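Local coordinates for protein 70 kDa peptidylprolyl isomerase, putative (Plasmodium falciparum, PDB 2FBN) that probably acts as an FK506-binding peptidylprolyl isomerase whose C-terminal tetratricopeptide repeat domain interacts with the C-terminal pentapeptide of Hsp90, at residues A[97-101]-A[102-106]; A[128-131]-A[132-136]; A[145-148]-A[149-153]; A[162-165]-A[166-170]. All coordinates share one frame; numbering follows the deposited sequence.

Overall arrangement
Four local contacts follow one another along the chain without nesting or crossing, and none closes a long loop. Interaction 1 comes first, at the tight turn between helix 77-100 and helix 104-117. Interaction 2 covers the last turns of helix 122-135 and touches interaction 1 through N99, Y104 and P105. Interaction 3 finishes helix 138-151, where L145 packs against G129 of interaction 2. Interaction 4, within helix 156-173, meets interaction 2 through M133 and Y134 and interaction 3 through L145 and Y146. Interactions 1 and 3 do not touch, their nearest atoms being about 9 Å apart; interaction 2 touches each of the others and so links the successive helices of this all-helical array.

Interaction 1: A[97-101]-A[102-106]; sequences CYNKN and KDYPK
K106 lays its CB over the ring of Y98, joining the start of one helix to the end of the one before. This CH-pi contact is nearly central: CB stands 3.5 Å from the ring centroid and 8° off the ring normal. Farther out, the extended part of the lysine slants across the same ring, bringing K106 CD to 3.5 Å from Y98 CE1. The chain then bends at its last torsion (chi4 65°), which swings the ammonium group off the tyrosine and onto D103. There K106 NZ forms a salt bridge with D103 OD2 at 2.7 Å, meeting the syn side of the carboxylate. The other oxygen, D103 OD1, accepts a weak capping bond from K106 N at 3.4 Å. Both oxygens are thus engaged by one lysine, which probably restrains rotation of the carboxylate, although the OD1 bond is weak.

A second pair crosses at about a right angle. N99 OD1 comes to the edge of the Y104 ring, in its plane and 3.4 Å from Y104 CD1, with the amide and ring planes 46° apart. A water molecule receives or gives a hydrogen bond at Y104 OH and donates one to N99 O, tying phenol to backbone. Beyond these segments, H110 meets the Y98 ring.

K102, with positive phi, makes the bend itself: D103 N bonds to Y98 O at 2.8 Å, and K102 N to N99 O at 3.1 Å. A Schellman motif ending one helix is thus followed at once by an N-cap aspartate opening the next, forming a compact helix-turn-helix junction within a tetratricopeptide repeat.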
loop_
_atom_site.group_PDB
_atom_site.type_symbol
_atom_site.label_atom_id
_atom_site.label_comp_id
_atom_site.label_asym_id
_atom_site.label_seq_id
_atom_site.Cartn_x
_atom_site.Cartn_y
_atom_site.Cartn_z
ATOM N N CYS A 97 13.160 -3.750 -5.937
ATOM C CA CYS A 97 12.915 -5.138 -5.590
ATOM C C CYS A 97 11.763 -5.699 -6.401
ATOM O O CYS A 97 11.837 -6.769 -6.976
ATOM C CB CYS A 97 12.616 -5.284 -4.089
ATOM S SG CYS A 97 14.100 -5.051 -3.067
ATOM N N TYR A 98 10.682 -4.940 -6.460
ATOM C CA TYR A 98 9.506 -5.425 -7.154
ATOM C C TYR A 98 9.697 -5.483 -8.680
ATOM O O TYR A 98 9.189 -6.396 -9.326
ATOM C CB TYR A 98 8.316 -4.578 -6.747
ATOM C CG TYR A 98 7.806 -4.884 -5.350
ATOM C CD1 TYR A 98 7.501 -6.194 -4.962
ATOM C CD2 TYR A 98 7.597 -3.850 -4.434
ATOM C CE1 TYR A 98 6.979 -6.470 -3.672
ATOM C CE2 TYR A 98 7.077 -4.118 -3.156
ATOM C CZ TYR A 98 6.786 -5.421 -2.790
ATOM O OH TYR A 98 6.265 -5.672 -1.527
ATOM N N ASN A 99 10.425 -4.521 -9.253
ATOM C CA ASN A 99 10.822 -4.644 -10.679
ATOM C C ASN A 99 11.646 -5.902 -10.948
ATOM O O ASN A 99 11.394 -6.632 -11.912
ATOM C CB ASN A 99 11.536 -3.393 -11.162
ATOM C CG ASN A 99 10.557 -2.272 -11.527
ATOM O OD1 ASN A 99 9.383 -2.537 -11.839
ATOM N ND2 ASN A 99 11.048 -1.037 -11.546
ATOM N N LYS A 100 12.597 -6.173 -10.067
ATOM C CA LYS A 100 13.391 -7.401 -10.140
ATOM C C LYS A 100 12.516 -8.655 -10.073
ATOM O O LYS A 100 12.691 -9.589 -10.868
ATOM C CB LYS A 100 14.437 -7.419 -9.033
ATOM C CG LYS A 100 15.633 -6.533 -9.322
ATOM C CD LYS A 100 16.572 -6.375 -8.117
ATOM C CE LYS A 100 17.925 -5.819 -8.577
ATOM N NZ LYS A 100 18.707 -6.854 -9.365
ATOM N N ASN A 101 11.552 -8.671 -9.148
ATOM C CA ASN A 101 10.634 -9.809 -8.997
ATOM C C ASN A 101 9.492 -9.825 -10.029
ATOM O O ASN A 101 8.636 -10.715 -10.006
ATOM C CB ASN A 101 10.058 -9.842 -7.570
ATOM C CG ASN A 101 11.016 -10.468 -6.562
ATOM O OD1 ASN A 101 12.136 -10.860 -6.902
ATOM N ND2 ASN A 101 10.566 -10.569 -5.306
ATOM N N LYS A 102 9.489 -8.824 -10.923
ATOM C CA LYS A 102 8.444 -8.625 -11.934
ATOM C C LYS A 102 7.040 -8.478 -11.352
ATOM O O LYS A 102 6.045 -8.923 -11.960
ATOM C CB LYS A 102 8.480 -9.741 -12.993
ATOM C CG LYS A 102 9.859 -9.985 -13.569
ATOM C CD LYS A 102 9.757 -10.892 -14.780
ATOM C CE LYS A 102 11.074 -11.560 -15.001
ATOM N NZ LYS A 102 11.146 -12.760 -14.121
ATOM N N ASP A 103 6.953 -7.876 -10.169
ATOM C CA ASP A 103 5.646 -7.563 -9.587
ATOM C C ASP A 103 5.376 -6.078 -9.829
ATOM O O ASP A 103 5.635 -5.197 -8.984
ATOM C CB ASP A 103 5.581 -7.952 -8.106
ATOM C CG ASP A 103 4.191 -7.797 -7.528
ATOM O OD1 ASP A 103 3.450 -6.926 -8.019
ATOM O OD2 ASP A 103 3.839 -8.550 -6.578
ATOM N N TYR A 104 4.882 -5.784 -11.022
ATOM C CA TYR A 104 4.865 -4.410 -11.470
ATOM C C TYR A 104 3.868 -3.500 -10.726
ATOM O O TYR A 104 4.196 -2.355 -10.439
ATOM C CB TYR A 104 4.737 -4.342 -13.012
ATOM C CG TYR A 104 5.921 -5.041 -13.666
ATOM C CD1 TYR A 104 7.247 -4.618 -13.409
ATOM C CD2 TYR A 104 5.726 -6.164 -14.468
ATOM C CE1 TYR A 104 8.349 -5.286 -13.987
ATOM C CE2 TYR A 104 6.810 -6.836 -15.041
ATOM C CZ TYR A 104 8.105 -6.387 -14.810
ATOM O OH TYR A 104 9.166 -7.068 -15.385
ATOM N N PRO A 105 2.683 -4.009 -10.376
ATOM C CA PRO A 105 1.774 -3.149 -9.575
ATOM C C PRO A 105 2.399 -2.660 -8.266
ATOM O O PRO A 105 2.223 -1.509 -7.872
ATOM C CB PRO A 105 0.596 -4.092 -9.280
ATOM C CG PRO A 105 0.548 -4.961 -10.496
ATOM C CD PRO A 105 2.028 -5.293 -10.707
ATOM N N LYS A 106 3.120 -3.543 -7.581
ATOM C CA LYS A 106 3.769 -3.143 -6.325
ATOM C C LYS A 106 4.895 -2.139 -6.589
ATOM O O LYS A 106 5.079 -1.200 -5.849
ATOM C CB LYS A 106 4.250 -4.390 -5.584
ATOM C CG LYS A 106 3.091 -5.293 -5.178
ATOM C CD LYS A 106 3.506 -6.381 -4.218
ATOM C CE LYS A 106 2.306 -7.230 -3.817
ATOM N NZ LYS A 106 1.754 -7.983 -4.983
HETATM O O HOH W 1 11.736 -6.274 -14.579
#

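Interaction 2: A[128-131]-A[132-136]; sequences LGVA and NMYFG
L128 and N132 meet one helical turn apart, their side chains slanting across each other so that the leucine methyl CD1 lies 3.4 Å from N132 ND2. The asparagine CG is anti to its carbonyl carbon (chi1 -85°), which carries the amide back over the preceding turn. A second pair, V130 and Y134, runs side by side in the same direction: V130 CG1 approaches Y134 CD2 at 3.6 Å. Next to them M133, bent at its last torsion (chi3 67°), curls its CE over one face of the tyrosine ring, 3.7 Å above the plane and displaced toward the rim.

Beneath these side chains the spacing is set by regular helical bonds, among them N132 N to L128 O at 2.9 Å and Y134 N to V130 O at 3.0 Å. The helix then stops at G136, whose positive phi and two bonds back into the last turn make a Schellman motif; one of them runs from G136 N to M133 O at 3.1 Å.

The next shell fixes the buried amide of N132 at both ends. Its ND2 bonds to OD1 of N144, while its OD1 is bonded to NE2 of H70 of the second subunit, so this polar group is satisfied partly across the dimer. Four helices border the pairings: helix 104-117 receives L128 and N132, helix 138-151 lies against L128, N132 and M133, helix 156-173 takes M133 and Y134 on L164, and helix 77-100 offers N99 near its end, touched by V130 and A131.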
loop_
_atom_site.group_PDB
_atom_site.type_symbol
_atom_site.label_atom_id
_atom_site.label_comp_id
_atom_site.label_asym_id
_atom_site.label_seq_id
_atom_site.Cartn_x
_atom_site.Cartn_y
_atom_site.Cartn_z
ATOM N N LEU A 128 9.266 3.926 -11.843
ATOM C CA LEU A 128 7.846 4.010 -12.206
ATOM C C LEU A 128 7.641 3.772 -13.709
ATOM O O LEU A 128 6.737 3.041 -14.129
ATOM C CB LEU A 128 7.270 5.369 -11.799
ATOM C CG LEU A 128 5.814 5.622 -12.210
ATOM C CD1 LEU A 128 4.867 4.570 -11.640
ATOM C CD2 LEU A 128 5.445 7.006 -11.710
ATOM N N GLY A 129 8.490 4.387 -14.532
ATOM C CA GLY A 129 8.410 4.160 -15.967
ATOM C C GLY A 129 8.608 2.709 -16.350
ATOM O O GLY A 129 7.840 2.146 -17.134
ATOM N N VAL A 130 9.641 2.075 -15.792
ATOM C CA VAL A 130 9.894 0.656 -16.081
ATOM C C VAL A 130 8.688 -0.215 -15.701
ATOM O O VAL A 130 8.226 -1.022 -16.483
ATOM C CB VAL A 130 11.150 0.171 -15.346
ATOM C CG1 VAL A 130 11.282 -1.354 -15.424
ATOM C CG2 VAL A 130 12.387 0.868 -15.929
ATOM N N ALA A 131 8.145 0.011 -14.510
ATOM C CA ALA A 131 7.064 -0.830 -14.006
ATOM C C ALA A 131 5.777 -0.615 -14.824
ATOM O O ALA A 131 5.092 -1.581 -15.193
ATOM C CB ALA A 131 6.833 -0.526 -12.556
ATOM N N ASN A 132 5.482 0.645 -15.112
ATOM C CA ASN A 132 4.367 0.996 -16.013
ATOM C C ASN A 132 4.518 0.301 -17.363
ATOM O O ASN A 132 3.574 -0.300 -17.893
ATOM C CB ASN A 132 4.261 2.509 -16.194
ATOM C CG ASN A 132 3.441 3.189 -15.096
ATOM O OD1 ASN A 132 2.550 2.570 -14.497
ATOM N ND2 ASN A 132 3.734 4.470 -14.835
ATOM N N MET A 133 5.726 0.385 -17.912
ATOM C CA MET A 133 5.975 -0.165 -19.243
ATOM C C MET A 133 5.704 -1.667 -19.287
ATOM O O MET A 133 4.951 -2.146 -20.150
ATOM C CB MET A 133 7.415 0.118 -19.667
ATOM C CG MET A 133 7.831 -0.624 -20.913
ATOM S SD MET A 133 9.502 -0.144 -21.375
ATOM C CE MET A 133 10.465 -0.803 -20.015
ATOM N N TYR A 134 6.307 -2.411 -18.360
ATOM C CA TYR A 134 6.175 -3.862 -18.375
ATOM C C TYR A 134 4.768 -4.319 -18.007
ATOM O O TYR A 134 4.348 -5.393 -18.446
ATOM C CB TYR A 134 7.203 -4.519 -17.468
ATOM C CG TYR A 134 8.587 -4.522 -18.079
ATOM C CD1 TYR A 134 8.829 -5.177 -19.298
ATOM C CD2 TYR A 134 9.647 -3.876 -17.447
ATOM C CE1 TYR A 134 10.101 -5.208 -19.868
ATOM C CE2 TYR A 134 10.933 -3.900 -18.012
ATOM C CZ TYR A 134 11.141 -4.560 -19.218
ATOM O OH TYR A 134 12.401 -4.577 -19.775
ATOM N N PHE A 135 4.037 -3.508 -17.248
ATOM C CA PHE A 135 2.655 -3.883 -16.903
ATOM C C PHE A 135 1.673 -3.535 -18.023
ATOM O O PHE A 135 0.548 -4.041 -18.047
ATOM C CB PHE A 135 2.195 -3.228 -15.591
ATOM C CG PHE A 135 0.952 -3.871 -14.999
ATOM C CD1 PHE A 135 0.992 -5.173 -14.514
ATOM C CD2 PHE A 135 -0.256 -3.161 -14.933
ATOM C CE1 PHE A 135 -0.177 -5.772 -13.953
ATOM C CE2 PHE A 135 -1.411 -3.741 -14.356
ATOM C CZ PHE A 135 -1.361 -5.053 -13.877
ATOM N N GLY A 136 2.096 -2.676 -18.944
ATOM C CA GLY A 136 1.245 -2.303 -20.064
ATOM C C GLY A 136 0.671 -0.903 -20.029
ATOM O O GLY A 136 -0.104 -0.526 -20.922
#

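Interaction 3: A[145-148]-A[149-153]; sequences LYKA and ASLNP
From L145 to A148, each backbone carbonyl accepts from the N-H four residues on, A149 N to L145 O at 2.8 Å being the first and N152 N to A148 O, at 2.9 Å, the last before the chain leaves helical geometry at N152. Within this regular frame, Y146 and S150 show how a serine can add a grip to its own helix. S150 OG donates to Y146 O at 2.8 Å, while S150 N bonds to the same oxygen at 2.9 Å. The two donors arrive from opposite faces of the carbonyl plane, so one oxygen is held from both. It is the serine torsion (chi1 -67°, OG beside its backbone N) that folds the hydroxyl back toward the preceding turn.

The same hydroxyl lies over one face of the Y146 ring, with OG 3.7 Å from Y146 CE2. The ring can stand beside it because tyrosine CG is anti to the backbone N (chi1 -176°). On another side of the helix the pairing is looser: K147 CG and L151 CD1 are 4.4 Å apart, and L151 CG packs more closely on K147 O, at 3.4 Å. The long arm of K147 stays extended and carries NZ to OD1 of N120, where it is hydrogen-bonded.

Two neighbouring helices share the flanks of this stretch. Helix 122-135 is touched by L145 on Y126, K147 on L125 and L151 on V122, whereas helix 156-173 receives L145 on C165, Y146 on Y162, and the small A148 and A149 on I158.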
loop_
_atom_site.group_PDB
_atom_site.type_symbol
_atom_site.label_atom_id
_atom_site.label_comp_id
_atom_site.label_asym_id
_atom_site.label_seq_id
_atom_site.Cartn_x
_atom_site.Cartn_y
_atom_site.Cartn_z
ATOM N N LEU A 145 9.298 8.211 -18.599
ATOM C CA LEU A 145 10.653 7.968 -19.115
ATOM C C LEU A 145 11.159 9.160 -19.918
ATOM O O LEU A 145 12.339 9.523 -19.813
ATOM C CB LEU A 145 10.712 6.660 -19.913
ATOM C CG LEU A 145 10.524 5.407 -19.051
ATOM C CD1 LEU A 145 10.309 4.163 -19.935
ATOM C CD2 LEU A 145 11.708 5.236 -18.046
ATOM N N TYR A 146 10.269 9.784 -20.685
ATOM C CA TYR A 146 10.623 11.017 -21.405
ATOM C C TYR A 146 11.027 12.089 -20.402
ATOM O O TYR A 146 12.028 12.777 -20.596
ATOM C CB TYR A 146 9.472 11.493 -22.306
ATOM C CG TYR A 146 9.824 12.711 -23.142
ATOM C CD1 TYR A 146 10.421 12.569 -24.398
ATOM C CD2 TYR A 146 9.573 14.001 -22.675
ATOM C CE1 TYR A 146 10.758 13.682 -25.172
ATOM C CE2 TYR A 146 9.912 15.122 -23.444
ATOM C CZ TYR A 146 10.496 14.950 -24.688
ATOM O OH TYR A 146 10.835 16.054 -25.459
ATOM N N LYS A 147 10.283 12.197 -19.302
ATOM C CA LYS A 147 10.635 13.153 -18.244
ATOM C C LYS A 147 11.989 12.812 -17.602
ATOM O O LYS A 147 12.863 13.680 -17.429
ATOM C CB LYS A 147 9.547 13.211 -17.169
ATOM C CG LYS A 147 9.805 14.304 -16.146
ATOM C CD LYS A 147 8.547 14.614 -15.339
ATOM C CE LYS A 147 8.687 15.935 -14.604
ATOM N NZ LYS A 147 7.398 16.344 -13.956
ATOM N N ALA A 148 12.169 11.542 -17.265
ATOM C CA ALA A 148 13.412 11.098 -16.631
ATOM C C ALA A 148 14.612 11.367 -17.543
ATOM O O ALA A 148 15.655 11.818 -17.061
ATOM C CB ALA A 148 13.338 9.615 -16.280
ATOM N N ALA A 149 14.465 11.057 -18.829
ATOM C CA ALA A 149 15.548 11.263 -19.812
ATOM C C ALA A 149 15.839 12.755 -19.981
ATOM O O ALA A 149 16.986 13.168 -20.144
ATOM C CB ALA A 149 15.196 10.622 -21.142
ATOM N N SER A 150 14.781 13.557 -19.930
ATOM C CA SER A 150 14.938 15.012 -20.000
ATOM C C SER A 150 15.747 15.569 -18.834
ATOM O O SER A 150 16.532 16.501 -19.022
ATOM C CB SER A 150 13.573 15.686 -20.091
ATOM O OG SER A 150 12.964 15.363 -21.330
ATOM N N LEU A 151 15.550 15.009 -17.639
ATOM C CA LEU A 151 16.282 15.410 -16.447
ATOM C C LEU A 151 17.716 14.869 -16.415
ATOM O O LEU A 151 18.626 15.542 -15.909
ATOM C CB LEU A 151 15.530 14.999 -15.186
ATOM C CG LEU A 151 14.145 15.614 -14.964
ATOM C CD1 LEU A 151 13.436 14.921 -13.803
ATOM C CD2 LEU A 151 14.236 17.131 -14.720
ATOM N N ASN A 152 17.906 13.660 -16.948
ATOM C CA ASN A 152 19.231 13.010 -16.972
ATOM C C ASN A 152 19.542 12.499 -18.370
ATOM O O ASN A 152 19.523 11.281 -18.604
ATOM C CB ASN A 152 19.270 11.824 -16.006
ATOM C CG ASN A 152 19.499 12.228 -14.576
ATOM O OD1 ASN A 152 18.965 13.226 -14.101
ATOM N ND2 ASN A 152 20.277 11.422 -13.861
ATOM N N PRO A 153 19.819 13.416 -19.317
ATOM C CA PRO A 153 19.870 13.038 -20.737
ATOM C C PRO A 153 21.017 12.102 -21.153
ATOM O O PRO A 153 20.925 11.491 -22.205
ATOM C CB PRO A 153 19.976 14.377 -21.475
ATOM C CG PRO A 153 20.389 15.372 -20.463
ATOM C CD PRO A 153 20.093 14.852 -19.097
#

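Interaction 4: A[162-165]-A[166-170]; sequences YELC and VNKLK
Helix 156-173, the last in the modelled chain, packs against helices 122-135 and 138-151, consistent with the extra C-terminal helix that commonly covers the final repeat of a tetratricopeptide domain. Y162 and V166, one turn apart on it, make the main side-chain contact. The valine CG2 methyl sits over one face of the tyrosine ring in a CH-pi contact, 3.8 Å from the centroid and 25° off the ring normal, thus displaced toward the rim. Two torsions set this up: CG of Y162 is anti to the backbone N (chi1 -180°), and CG2 of V166 points back beside its own N.

L164 and K168 form a second, looser pair. The lysine aliphatic chain first passes L164 O and then reaches the leucine, K168 CE lying 4.0 Å from L164 CG. Backbone bonds hold both pairs in step, V166 N bonding to Y162 O at 2.9 Å and K168 N to L164 O at 2.8 Å.

Around the helix, L164, C165 and K168 all rest on M133, and L169 packs on L138 and on Y27 of the second subunit. Of the ring atoms, Y162 CZ and CE2 are the nearest to V166 CG2, each at 3.5 Å.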
loop_
_atom_site.group_PDB
_atom_site.type_symbol
_atom_site.label_atom_id
_atom_site.label_comp_id
_atom_site.label_asym_id
_atom_site.label_seq_id
_atom_site.Cartn_x
_atom_site.Cartn_y
_atom_site.Cartn_z
ATOM N N TYR A 162 13.454 3.961 -22.266
ATOM C CA TYR A 162 12.642 4.813 -23.140
ATOM C C TYR A 162 12.499 4.241 -24.562
ATOM O O TYR A 162 11.398 4.174 -25.103
ATOM C CB TYR A 162 13.187 6.249 -23.191
ATOM C CG TYR A 162 12.345 7.126 -24.089
ATOM C CD1 TYR A 162 11.146 7.686 -23.626
ATOM C CD2 TYR A 162 12.707 7.350 -25.424
ATOM C CE1 TYR A 162 10.351 8.468 -24.464
ATOM C CE2 TYR A 162 11.921 8.134 -26.266
ATOM C CZ TYR A 162 10.750 8.694 -25.777
ATOM O OH TYR A 162 9.972 9.459 -26.620
ATOM N N GLU A 163 13.609 3.800 -25.158
ATOM C CA GLU A 163 13.564 3.166 -26.467
ATOM C C GLU A 163 12.693 1.913 -26.459
ATOM O O GLU A 163 11.939 1.677 -27.398
ATOM C CB GLU A 163 14.979 2.839 -26.964
ATOM C CG GLU A 163 15.836 4.078 -27.215
ATOM C CD GLU A 163 15.284 4.961 -28.329
ATOM O OE1 GLU A 163 14.599 4.444 -29.242
ATOM O OE2 GLU A 163 15.543 6.182 -28.285
ATOM N N LEU A 164 12.779 1.121 -25.389
ATOM C CA LEU A 164 11.970 -0.095 -25.338
ATOM C C LEU A 164 10.492 0.328 -25.246
ATOM O O LEU A 164 9.637 -0.217 -25.935
ATOM C CB LEU A 164 12.370 -0.957 -24.135
ATOM C CG LEU A 164 11.567 -2.248 -23.911
ATOM C CD1 LEU A 164 11.557 -3.138 -25.147
ATOM C CD2 LEU A 164 12.114 -3.004 -22.705
ATOM N N CYS A 165 10.224 1.326 -24.409
ATOM C CA CYS A 165 8.854 1.819 -24.252
ATOM C C CYS A 165 8.253 2.231 -25.591
ATOM O O CYS A 165 7.150 1.817 -25.939
ATOM C CB CYS A 165 8.795 2.979 -23.268
ATOM S SG CYS A 165 7.070 3.287 -22.769
ATOM N N VAL A 166 8.995 3.034 -26.349
ATOM C CA VAL A 166 8.527 3.525 -27.657
ATOM C C VAL A 166 8.323 2.365 -28.647
ATOM O O VAL A 166 7.342 2.336 -29.402
ATOM C CB VAL A 166 9.501 4.610 -28.202
ATOM C CG1 VAL A 166 9.190 4.969 -29.656
ATOM C CG2 VAL A 166 9.430 5.848 -27.320
ATOM N N ASN A 167 9.236 1.396 -28.606
ATOM C CA ASN A 167 9.117 0.173 -29.407
ATOM C C ASN A 167 7.820 -0.578 -29.085
ATOM O O ASN A 167 7.067 -0.949 -29.977
ATOM C CB ASN A 167 10.346 -0.719 -29.181
ATOM C CG ASN A 167 10.309 -2.003 -29.983
ATOM O OD1 ASN A 167 9.652 -2.964 -29.596
ATOM N ND2 ASN A 167 11.050 -2.037 -31.098
ATOM N N LYS A 168 7.580 -0.804 -27.794
ATOM C CA LYS A 168 6.366 -1.452 -27.324
ATOM C C LYS A 168 5.104 -0.701 -27.745
ATOM O O LYS A 168 4.130 -1.321 -28.183
ATOM C CB LYS A 168 6.413 -1.552 -25.798
ATOM C CG LYS A 168 7.379 -2.612 -25.299
ATOM C CD LYS A 168 7.338 -2.704 -23.775
ATOM C CE LYS A 168 8.028 -3.951 -23.278
ATOM N NZ LYS A 168 7.110 -5.128 -23.310
ATOM N N LEU A 169 5.124 0.623 -27.604
ATOM C CA LEU A 169 3.956 1.453 -27.899
ATOM C C LEU A 169 3.634 1.445 -29.395
ATOM O O LEU A 169 2.473 1.327 -29.783
ATOM C CB LEU A 169 4.146 2.875 -27.371
ATOM C CG LEU A 169 2.968 3.860 -27.374
ATOM C CD1 LEU A 169 1.747 3.348 -26.578
ATOM C CD2 LEU A 169 3.441 5.204 -26.850
ATOM N N LYS A 170 4.665 1.528 -30.232
ATOM C CA LYS A 170 4.471 1.424 -31.685
ATOM C C LYS A 170 3.895 0.056 -32.094
ATOM O O LYS A 170 2.997 -0.012 -32.934
ATOM C CB LYS A 170 5.764 1.772 -32.439
ATOM C CG LYS A 170 6.177 3.251 -32.268
ATOM C CD LYS A 170 7.252 3.733 -33.266
ATOM C CE LYS A 170 8.669 3.400 -32.801
ATOM N NZ LYS A 170 9.742 4.178 -33.514
#